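Centrosomal protein 120 (Oreochromis niloticus, PDB 6EWH) is a centrosomal protein, probably needed for building cilia, of which this chain is the second C2 domain (C2B). Local coordinates at residues Gly57-Leu66 with Leu110-Leu121; Val37-Val47 with Phe76-Glu85. The protein carries 1 engineered substitution. One frame throughout, in Å; residues are numbered along the deposited sequence.

Contact 1. Residues Gly57-Leu66 with Leu110-Leu121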
loop_
_atom_site.group_PDB
_atom_site.type_symbol
_atom_site.label_atom_id
_atom_site.label_comp_id
_atom_site.label_asym_id
_atom_site.label_seq_id
_atom_site.Cartn_x
_atom_site.Cartn_y
_atom_site.Cartn_z
ATOM N N GLY A 57 11.322 -22.331 4.516
ATOM C CA GLY A 57 9.997 -21.897 4.909
ATOM C C GLY A 57 9.930 -20.389 5.020
ATOM O O GLY A 57 8.845 -19.802 5.050
ATOM N N SER A 58 11.102 -19.756 5.091
ATOM C CA SER A 58 11.205 -18.310 4.963
ATOM C C SER A 58 10.810 -17.903 3.549
ATOM O O SER A 58 11.634 -17.876 2.627
ATOM C CB SER A 58 12.614 -17.825 5.306
ATOM O OG SER A 58 13.537 -18.204 4.302
ATOM N N GLU A 59 9.525 -17.623 3.377
ATOM C CA GLU A 59 8.972 -17.077 2.146
ATOM C C GLU A 59 8.152 -15.863 2.558
ATOM O O GLU A 59 7.233 -15.985 3.370
ATOM C CB GLU A 59 8.095 -18.131 1.474
ATOM C CG GLU A 59 7.312 -17.649 0.291
ATOM C CD GLU A 59 6.829 -18.796 -0.581
ATOM O OE1 GLU A 59 7.681 -19.459 -1.211
ATOM O OE2 GLU A 59 5.605 -19.041 -0.630
ATOM N N PHE A 60 8.508 -14.695 2.038
ATOM C CA PHE A 60 7.986 -13.434 2.540
ATOM C C PHE A 60 7.183 -12.747 1.445
ATOM O O PHE A 60 7.440 -12.936 0.254
ATOM C CB PHE A 60 9.131 -12.522 3.024
ATOM C CG PHE A 60 10.055 -13.194 4.004
ATOM C CD1 PHE A 60 9.791 -13.144 5.369
ATOM C CD2 PHE A 60 11.177 -13.877 3.567
ATOM C CE1 PHE A 60 10.638 -13.767 6.280
ATOM C CE2 PHE A 60 12.026 -14.506 4.479
ATOM C CZ PHE A 60 11.751 -14.442 5.833
ATOM N N PHE A 61 6.185 -11.965 1.852
ATOM C CA PHE A 61 5.352 -11.262 0.889
ATOM C C PHE A 61 4.703 -10.091 1.610
ATOM O O PHE A 61 4.711 -10.013 2.842
ATOM C CB PHE A 61 4.278 -12.180 0.286
ATOM C CG PHE A 61 3.326 -12.751 1.306
ATOM C CD1 PHE A 61 3.650 -13.910 1.998
ATOM C CD2 PHE A 61 2.119 -12.121 1.575
ATOM C CE1 PHE A 61 2.782 -14.434 2.952
ATOM C CE2 PHE A 61 1.245 -12.637 2.528
ATOM C CZ PHE A 61 1.583 -13.793 3.216
ATOM N N PHE A 62 4.149 -9.174 0.831
ATOM C CA PHE A 62 3.417 -8.047 1.397
ATOM C C PHE A 62 1.918 -8.264 1.287
ATOM O O PHE A 62 1.419 -8.827 0.305
ATOM C CB PHE A 62 3.826 -6.728 0.734
ATOM C CG PHE A 62 5.289 -6.440 0.883
ATOM C CD1 PHE A 62 5.792 -5.944 2.079
ATOM C CD2 PHE A 62 6.166 -6.721 -0.153
ATOM C CE1 PHE A 62 7.154 -5.714 2.229
ATOM C CE2 PHE A 62 7.524 -6.492 -0.012
ATOM C CZ PHE A 62 8.021 -5.986 1.179
ATOM N N TYR A 63 1.199 -7.810 2.317
ATOM C CA TYR A 63 -0.252 -7.874 2.347
ATOM C C TYR A 63 -0.813 -6.498 2.655
ATOM O O TYR A 63 -0.293 -5.784 3.523
ATOM C CB TYR A 63 -0.764 -8.856 3.425
ATOM C CG TYR A 63 -2.212 -8.594 3.756
ATOM C CD1 TYR A 63 -3.222 -9.081 2.933
ATOM C CD2 TYR A 63 -2.573 -7.811 4.854
ATOM C CE1 TYR A 63 -4.549 -8.818 3.192
ATOM C CE2 TYR A 63 -3.912 -7.536 5.115
ATOM C CZ TYR A 63 -4.889 -8.049 4.283
ATOM O OH TYR A 63 -6.218 -7.801 4.532
ATOM N N TYR A 64 -1.901 -6.137 1.979
ATOM C CA TYR A 64 -2.685 -4.988 2.400
ATOM C C TYR A 64 -4.105 -5.131 1.895
ATOM O O TYR A 64 -4.381 -5.886 0.959
ATOM C CB TYR A 64 -2.081 -3.661 1.942
ATOM C CG TYR A 64 -1.782 -3.572 0.467
ATOM C CD1 TYR A 64 -0.556 -3.991 -0.025
ATOM C CD2 TYR A 64 -2.708 -3.033 -0.423
ATOM C CE1 TYR A 64 -0.265 -3.900 -1.388
ATOM C CE2 TYR A 64 -2.422 -2.925 -1.760
ATOM C CZ TYR A 64 -1.210 -3.355 -2.244
ATOM O OH TYR A 64 -0.925 -3.264 -3.585
ATOM N N SER A 65 -5.004 -4.395 2.542
ATOM C CA SER A 65 -6.396 -4.312 2.139
ATOM C C SER A 65 -6.603 -2.979 1.428
ATOM O O SER A 65 -6.376 -1.920 2.019
ATOM C CB SER A 65 -7.284 -4.393 3.380
ATOM O OG SER A 65 -8.645 -4.339 3.017
ATOM N N LEU A 66 -7.020 -3.033 0.163
ATOM C CA LEU A 66 -7.259 -1.833 -0.634
ATOM C C LEU A 66 -8.752 -1.769 -0.926
ATOM O O LEU A 66 -9.272 -2.581 -1.696
ATOM C CB LEU A 66 -6.435 -1.858 -1.925
ATOM C CG LEU A 66 -6.596 -0.641 -2.852
ATOM C CD1 LEU A 66 -6.133 0.638 -2.192
ATOM C CD2 LEU A 66 -5.834 -0.861 -4.136
ATOM N N LEU A 110 -3.733 3.152 4.682
ATOM C CA LEU A 110 -3.455 1.804 4.226
ATOM C C LEU A 110 -2.372 1.215 5.123
ATOM O O LEU A 110 -1.374 1.876 5.414
ATOM C CB LEU A 110 -2.957 1.906 2.787
ATOM C CG LEU A 110 -2.669 0.675 1.949
ATOM C CD1 LEU A 110 -3.968 0.001 1.604
ATOM C CD2 LEU A 110 -1.952 1.127 0.695
ATOM N N GLN A 111 -2.579 -0.015 5.588
ATOM C CA GLN A 111 -1.590 -0.705 6.408
ATOM C C GLN A 111 -0.977 -1.833 5.590
ATOM O O GLN A 111 -1.630 -2.837 5.295
ATOM C CB GLN A 111 -2.186 -1.211 7.719
ATOM C CG GLN A 111 -2.248 -0.136 8.794
ATOM C CD GLN A 111 -2.778 -0.657 10.116
ATOM O OE1 GLN A 111 -3.675 -1.500 10.149
ATOM N NE2 GLN A 111 -2.223 -0.157 11.213
ATOM N N ILE A 112 0.287 -1.667 5.220
ATOM C CA ILE A 112 0.982 -2.673 4.418
ATOM C C ILE A 112 1.842 -3.505 5.356
ATOM O O ILE A 112 2.672 -2.959 6.089
ATOM C CB ILE A 112 1.822 -2.031 3.310
ATOM C CG1 ILE A 112 0.918 -1.219 2.374
ATOM C CG2 ILE A 112 2.603 -3.115 2.562
ATOM C CD1 ILE A 112 1.686 -0.419 1.349
ATOM N N HIS A 113 1.648 -4.819 5.327
ATOM C CA HIS A 113 2.321 -5.741 6.230
ATOM C C HIS A 113 3.368 -6.533 5.470
ATOM O O HIS A 113 3.109 -7.018 4.364
ATOM C CB HIS A 113 1.318 -6.740 6.811
ATOM C CG HIS A 113 0.378 -6.141 7.807
ATOM N ND1 HIS A 113 0.493 -6.365 9.163
ATOM C CD2 HIS A 113 -0.682 -5.313 7.650
ATOM C CE1 HIS A 113 -0.462 -5.707 9.796
ATOM N NE2 HIS A 113 -1.185 -5.057 8.901
ATOM N N LEU A 114 4.537 -6.693 6.077
ATOM C CA LEU A 114 5.475 -7.719 5.651
ATOM C C LEU A 114 5.112 -9.001 6.387
ATOM O O LEU A 114 5.019 -9.005 7.622
ATOM C CB LEU A 114 6.912 -7.326 5.983
ATOM C CG LEU A 114 7.935 -8.450 5.789
ATOM C CD1 LEU A 114 8.066 -8.813 4.311
ATOM C CD2 LEU A 114 9.314 -8.089 6.397
ATOM N N CYS A 115 4.877 -10.077 5.640
ATOM C CA CYS A 115 4.370 -11.312 6.218
ATOM C C CYS A 115 5.292 -12.479 5.915
ATOM O O CYS A 115 6.020 -12.483 4.921
ATOM C CB CYS A 115 3.002 -11.654 5.651
ATOM S SG CYS A 115 1.784 -10.426 6.070
ATOM N N CYS A 116 5.245 -13.475 6.797
ATOM C CA CYS A 116 5.817 -14.790 6.537
ATOM C C CYS A 116 4.790 -15.806 7.003
ATOM O O CYS A 116 4.451 -15.835 8.189
ATOM C CB CYS A 116 7.128 -14.975 7.296
ATOM S SG CYS A 116 7.923 -16.573 6.958
ATOM N N GLY A 117 4.280 -16.613 6.076
ATOM C CA GLY A 117 3.194 -17.518 6.424
ATOM C C GLY A 117 2.000 -16.728 6.918
ATOM O O GLY A 117 1.519 -15.799 6.260
ATOM N N ASN A 118 1.520 -17.075 8.110
ATOM C CA ASN A 118 0.370 -16.398 8.692
ATOM C C ASN A 118 0.760 -15.358 9.737
ATOM O O ASN A 118 -0.080 -14.958 10.549
ATOM C CB ASN A 118 -0.619 -17.417 9.258
ATOM C CG ASN A 118 -1.318 -18.204 8.169
ATOM O OD1 ASN A 118 -1.866 -17.628 7.227
ATOM N ND2 ASN A 118 -1.285 -19.527 8.280
ATOM N N HIS A 119 2.004 -14.894 9.721
ATOM C CA HIS A 119 2.490 -13.930 10.695
ATOM C C HIS A 119 2.846 -12.616 10.025
ATOM O O HIS A 119 3.521 -12.599 8.990
ATOM C CB HIS A 119 3.763 -14.426 11.373
ATOM C CG HIS A 119 3.552 -15.612 12.251
ATOM N ND1 HIS A 119 3.941 -16.881 11.885
ATOM C CD2 HIS A 119 2.991 -15.724 13.477
ATOM C CE1 HIS A 119 3.629 -17.725 12.849
ATOM N NE2 HIS A 119 3.052 -17.051 13.828
ATOM N N SER A 120 2.442 -11.520 10.653
ATOM C CA SER A 120 2.918 -10.200 10.277
ATOM C C SER A 120 4.202 -9.920 11.043
ATOM O O SER A 120 4.225 -9.987 12.277
ATOM C CB SER A 120 1.874 -9.128 10.583
ATOM O OG SER A 120 2.410 -7.839 10.346
ATOM N N LEU A 121 5.267 -9.630 10.312
ATOM C CA LEU A 121 6.532 -9.230 10.904
ATOM C C LEU A 121 6.621 -7.732 11.125
ATOM O O LEU A 121 7.472 -7.272 11.891
ATOM C CB LEU A 121 7.665 -9.641 9.972
ATOM C CG LEU A 121 7.829 -11.147 9.773
ATOM C CD1 LEU A 121 8.927 -11.421 8.764
ATOM C CD2 LEU A 121 8.147 -11.804 11.103
HETATM O O HOH W 1 -4.186 -3.421 5.248
HETATM O O HOH W 2 -5.146 -1.165 4.422
#
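The carbonyl oxygen of Tyr63 takes the amide of His113 in an almost straight bond (N to O 2.8 Å, 174° at the hydrogen), and the amide of Tyr63 returns one to His113 O. Phe61 and Cys115 form the next hydrogen-bonded pair of this antiparallel ladder. Beyond Tyr64 the strands part, and two waters take over: one links Ser65 N to Gln111 O, the other Ser65 O to Gln111 N. On the partly exposed face, a chi1 of 61° lays the Phe61 ring back across the neighbouring strand, one face against Cys115 CB, 3.8 Å from the ring centroid in a CH-pi contact; Gly117 O stands at the ring's edge. With an alanine here, Cys115 CB would probably lose the ring that covers it. Tyr63 and His113 run side by side; the imidazole uses ND1 for a hydrogen bond with Ser120 OG (2.7 Å), while Tyr63 OH bonds Asp70. The buried face is more apolar: Phe62 CE1 meets Leu114 CD1, and Phe60 CE1 meets Leu121 CD1, each at 3.8 Å. Aromatics lie on both faces, but the polar groups of Tyr63 and His113 lie on the outer one, while the inner is almost wholly apolar and suits packing against strand 171-180.

Contact 2. Residues Val37-Val47 with Phe76-Glu85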
loop_
_atom_site.group_PDB
_atom_site.type_symbol
_atom_site.label_atom_id
_atom_site.label_comp_id
_atom_site.label_asym_id
_atom_site.label_seq_id
_atom_site.Cartn_x
_atom_site.Cartn_y
_atom_site.Cartn_z
ATOM N N VAL A 37 4.433 -1.498 -4.542
ATOM C CA VAL A 37 5.547 -1.785 -3.644
ATOM C C VAL A 37 6.799 -1.923 -4.500
ATOM O O VAL A 37 6.889 -2.803 -5.366
ATOM C CB VAL A 37 5.284 -3.013 -2.755
ATOM C CG1 VAL A 37 4.079 -2.750 -1.848
ATOM C CG2 VAL A 37 5.079 -4.301 -3.573
ATOM N N ALA A 38 7.749 -1.016 -4.294
ATOM C CA ALA A 38 8.858 -0.822 -5.227
ATOM C C ALA A 38 10.182 -1.449 -4.800
ATOM O O ALA A 38 10.918 -1.958 -5.659
ATOM C CB ALA A 38 9.054 0.674 -5.500
ATOM N N PHE A 39 10.517 -1.420 -3.511
ATOM C CA PHE A 39 11.805 -1.911 -3.026
ATOM C C PHE A 39 11.734 -1.933 -1.505
ATOM O O PHE A 39 10.797 -1.397 -0.906
ATOM C CB PHE A 39 12.962 -1.008 -3.470
ATOM C CG PHE A 39 12.935 0.361 -2.842
ATOM C CD1 PHE A 39 12.259 1.405 -3.446
ATOM C CD2 PHE A 39 13.599 0.606 -1.646
ATOM C CE1 PHE A 39 12.238 2.666 -2.873
ATOM C CE2 PHE A 39 13.571 1.857 -1.063
ATOM C CZ PHE A 39 12.891 2.888 -1.679
ATOM N N ALA A 40 12.747 -2.546 -0.883
ATOM C CA ALA A 40 12.822 -2.570 0.571
ATOM C C ALA A 40 14.278 -2.698 0.987
ATOM O O ALA A 40 15.119 -3.177 0.225
ATOM C CB ALA A 40 12.029 -3.739 1.159
ATOM N N THR A 41 14.561 -2.268 2.219
ATOM C CA THR A 41 15.876 -2.521 2.782
ATOM C C THR A 41 15.774 -2.653 4.293
ATOM O O THR A 41 14.774 -2.301 4.920
ATOM C CB THR A 41 16.945 -1.504 2.340
ATOM O OG1 THR A 41 18.241 -1.978 2.732
ATOM C CG2 THR A 41 16.707 -0.157 2.976
ATOM N N LYS A 42 16.818 -3.264 4.856
ATOM C CA LYS A 42 16.950 -3.507 6.303
ATOM C C LYS A 42 15.819 -4.360 6.881
ATOM O O LYS A 42 15.525 -4.282 8.080
ATOM C CB LYS A 42 17.126 -2.211 7.104
ATOM C CG LYS A 42 18.307 -1.367 6.665
ATOM C CD LYS A 42 19.626 -2.112 6.867
ATOM C CE LYS A 42 20.808 -1.272 6.405
ATOM N NZ LYS A 42 22.092 -2.004 6.516
ATOM N N LEU A 43 15.188 -5.198 6.050
ATOM C CA LEU A 43 14.087 -6.019 6.550
ATOM C C LEU A 43 14.534 -7.044 7.583
ATOM O O LEU A 43 13.708 -7.495 8.388
ATOM C CB LEU A 43 13.376 -6.724 5.391
ATOM C CG LEU A 43 12.769 -5.822 4.322
ATOM C CD1 LEU A 43 12.003 -6.701 3.334
ATOM C CD2 LEU A 43 11.851 -4.744 4.924
ATOM N N GLU A 44 15.818 -7.416 7.581
ATOM C CA GLU A 44 16.283 -8.454 8.494
ATOM C C GLU A 44 16.123 -8.051 9.951
ATOM O O GLU A 44 16.062 -8.927 10.823
ATOM C CB GLU A 44 17.738 -8.829 8.193
ATOM C CG GLU A 44 18.750 -7.769 8.598
ATOM C CD GLU A 44 18.951 -6.690 7.545
ATOM O OE1 GLU A 44 18.230 -6.694 6.529
ATOM O OE2 GLU A 44 19.848 -5.840 7.730
ATOM N N GLN A 45 16.016 -6.751 10.236
ATOM C CA GLN A 45 15.777 -6.313 11.608
ATOM C C GLN A 45 14.450 -6.815 12.152
ATOM O O GLN A 45 14.263 -6.836 13.372
ATOM C CB GLN A 45 15.764 -4.792 11.696
ATOM C CG GLN A 45 17.053 -4.122 11.337
ATOM C CD GLN A 45 16.956 -2.629 11.498
ATOM O OE1 GLN A 45 16.023 -2.124 12.126
ATOM N NE2 GLN A 45 17.914 -1.906 10.930
ATOM N N LEU A 46 13.515 -7.186 11.278
ATOM C CA LEU A 46 12.195 -7.649 11.685
ATOM C C LEU A 46 12.147 -9.140 11.994
ATOM O O LEU A 46 11.085 -9.647 12.380
ATOM C CB LEU A 46 11.180 -7.320 10.588
ATOM C CG LEU A 46 11.066 -5.824 10.290
ATOM C CD1 LEU A 46 10.149 -5.599 9.089
ATOM C CD2 LEU A 46 10.553 -5.055 11.499
ATOM N N VAL A 47 13.257 -9.855 11.850
ATOM C CA VAL A 47 13.318 -11.277 12.150
ATOM C C VAL A 47 14.309 -11.465 13.298
ATOM O O VAL A 47 15.476 -11.091 13.170
ATOM C CB VAL A 47 13.715 -12.105 10.918
ATOM C CG1 VAL A 47 13.934 -13.555 11.283
ATOM C CG2 VAL A 47 12.611 -12.006 9.878
ATOM N N PHE A 76 8.915 -13.773 -1.911
ATOM C CA PHE A 76 10.362 -13.707 -2.101
ATOM C C PHE A 76 11.078 -14.322 -0.906
ATOM O O PHE A 76 10.547 -14.383 0.206
ATOM C CB PHE A 76 10.847 -12.271 -2.392
ATOM C CG PHE A 76 10.605 -11.292 -1.265
ATOM C CD1 PHE A 76 9.358 -10.727 -1.075
ATOM C CD2 PHE A 76 11.640 -10.919 -0.425
ATOM C CE1 PHE A 76 9.144 -9.821 -0.045
ATOM C CE2 PHE A 76 11.432 -10.010 0.604
ATOM C CZ PHE A 76 10.187 -9.462 0.788
ATOM N N HIS A 77 12.315 -14.774 -1.140
ATOM C CA HIS A 77 13.074 -15.474 -0.113
ATOM C C HIS A 77 14.183 -14.633 0.498
ATOM O O HIS A 77 14.486 -14.791 1.682
ATOM C CB HIS A 77 13.674 -16.762 -0.693
ATOM C CG HIS A 77 14.652 -17.445 0.214
ATOM N ND1 HIS A 77 14.318 -17.888 1.476
ATOM C CD2 HIS A 77 15.954 -17.775 0.034
ATOM C CE1 HIS A 77 15.373 -18.454 2.036
ATOM N NE2 HIS A 77 16.379 -18.398 1.182
ATOM N N ASN A 78 14.779 -13.728 -0.274
ATOM C CA ASN A 78 15.986 -13.014 0.144
ATOM C C ASN A 78 15.589 -11.796 0.975
ATOM O O ASN A 78 15.460 -10.678 0.479
ATOM C CB ASN A 78 16.799 -12.609 -1.078
ATOM C CG ASN A 78 18.229 -12.256 -0.731
ATOM O OD1 ASN A 78 18.519 -11.843 0.390
ATOM N ND2 ASN A 78 19.133 -12.416 -1.698
ATOM N N LEU A 79 15.404 -12.026 2.271
ATOM C CA LEU A 79 15.014 -10.929 3.156
ATOM C C LEU A 79 16.165 -9.957 3.395
ATOM O O LEU A 79 15.955 -8.738 3.470
ATOM C CB LEU A 79 14.495 -11.488 4.476
ATOM C CG LEU A 79 13.698 -10.475 5.295
ATOM C CD1 LEU A 79 12.360 -10.209 4.614
ATOM C CD2 LEU A 79 13.493 -10.990 6.689
ATOM N N LEU A 80 17.386 -10.478 3.536
ATOM C CA LEU A 80 18.543 -9.624 3.773
ATOM C C LEU A 80 18.892 -8.778 2.553
ATOM O O LEU A 80 19.375 -7.651 2.699
ATOM C CB LEU A 80 19.738 -10.484 4.200
ATOM C CG LEU A 80 21.064 -9.786 4.506
ATOM C CD1 LEU A 80 20.868 -8.734 5.583
ATOM C CD2 LEU A 80 22.126 -10.798 4.934
ATOM N N SER A 81 18.649 -9.286 1.347
ATOM C CA SER A 81 18.935 -8.550 0.118
ATOM C C SER A 81 17.731 -8.698 -0.803
ATOM O O SER A 81 17.741 -9.517 -1.733
ATOM C CB SER A 81 20.233 -9.034 -0.538
ATOM O OG SER A 81 20.658 -8.088 -1.502
ATOM N N PRO A 82 16.677 -7.911 -0.569
ATOM C CA PRO A 82 15.389 -8.163 -1.232
ATOM C C PRO A 82 15.508 -8.195 -2.739
ATOM O O PRO A 82 16.163 -7.352 -3.353
ATOM C CB PRO A 82 14.523 -6.989 -0.765
ATOM C CG PRO A 82 15.071 -6.670 0.582
ATOM C CD PRO A 82 16.573 -6.834 0.431
ATOM N N ASP A 83 14.843 -9.181 -3.334
ATOM C CA ASP A 83 14.897 -9.373 -4.773
ATOM C C ASP A 83 13.522 -9.385 -5.419
ATOM O O ASP A 83 13.422 -9.691 -6.612
ATOM C CB ASP A 83 15.669 -10.648 -5.123
ATOM C CG ASP A 83 15.125 -11.877 -4.419
ATOM O OD1 ASP A 83 14.160 -11.756 -3.635
ATOM O OD2 ASP A 83 15.675 -12.976 -4.645
ATOM N N PHE A 84 12.463 -9.056 -4.681
ATOM C CA PHE A 84 11.162 -8.944 -5.324
ATOM C C PHE A 84 11.173 -7.821 -6.357
ATOM O O PHE A 84 11.934 -6.854 -6.255
ATOM C CB PHE A 84 10.032 -8.742 -4.289
ATOM C CG PHE A 84 10.104 -7.450 -3.500
ATOM C CD1 PHE A 84 9.495 -6.302 -3.988
ATOM C CD2 PHE A 84 10.686 -7.417 -2.230
ATOM C CE1 PHE A 84 9.505 -5.114 -3.252
ATOM C CE2 PHE A 84 10.714 -6.220 -1.490
ATOM C CZ PHE A 84 10.124 -5.078 -2.000
ATOM N N GLU A 85 10.343 -7.990 -7.389
ATOM C CA GLU A 85 10.150 -6.995 -8.424
ATOM C C GLU A 85 9.120 -5.959 -7.980
ATOM O O GLU A 85 8.230 -6.265 -7.177
ATOM C CB GLU A 85 9.630 -7.677 -9.679
ATOM C CG GLU A 85 10.658 -8.608 -10.297
ATOM C CD GLU A 85 11.736 -7.836 -11.024
ATOM O OE1 GLU A 85 11.379 -7.005 -11.879
ATOM O OE2 GLU A 85 12.930 -8.047 -10.730
HETATM O O HOH W 3 12.035 -4.045 -6.825
HETATM O O HOH W 4 18.980 -5.241 4.248
HETATM O O HOH W 5 16.210 -6.066 3.519
#
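Leu43 and Leu79 cross at about a right angle, Leu43 CB resting 3.7 Å from Leu79 CD1, while the other branch of Leu79, CD2, presses tightly on Val47 CG2 at 3.5 Å. With CG opposite the backbone N (chi1 -163°), Leu79 spreads its two methyls over both residues, a task suited to a branched apolar chain. Leu43 CD1 also reaches the edge of the Phe76 ring and, obliquely, Pro82 CG. Phe84 turns its ring edge to Ala40, whose CB lies in the ring plane 3.9 Å from CE2; the small methyl lets the ring tip come up to the strand backbone, 3.6 Å from Phe39 C to Phe84 CZ. Phe84 CD2 in turn sits over the centre of the Phe76 ring. Further out, Leu80 CD1 lies across the bent chain of Glu44, 3.4 Å from its CD. No direct hydrogen bond joins the segments, so water does that work: one bridges Ala38 O and Phe84 O, another gathers Lys42 N, Glu44 OE1 and Leu80 O, and a third joins Leu43 N to Leu79 O. This is an irregular loop closing over the end of a strand and its following 3-10 turn, at one end of a C2-type beta sandwich.

Contact 1 pairs neighbouring strands within the four-stranded sheet, whereas contact 2 joins strand 29-41 of the other sheet, with its 3-10 turn, to the loop after strand 69-72. Both are partly buried, but the centre of contact 1 is about 11 Å from the centre of the chain, that of contact 2 about 16 Å. Direct backbone hydrogen bonds dominate the first; in the second, apolar side chains and bridging waters replace them, as befits a loop without strand register. They meet directly: the Phe62 and Phe84 rings pack edge-to-face, Phe60 O probably accepts from Phe76 N, and Leu79 touches both Phe60 and Leu114. The buried face of contact 1 thus continues into the apolar packing of contact 2.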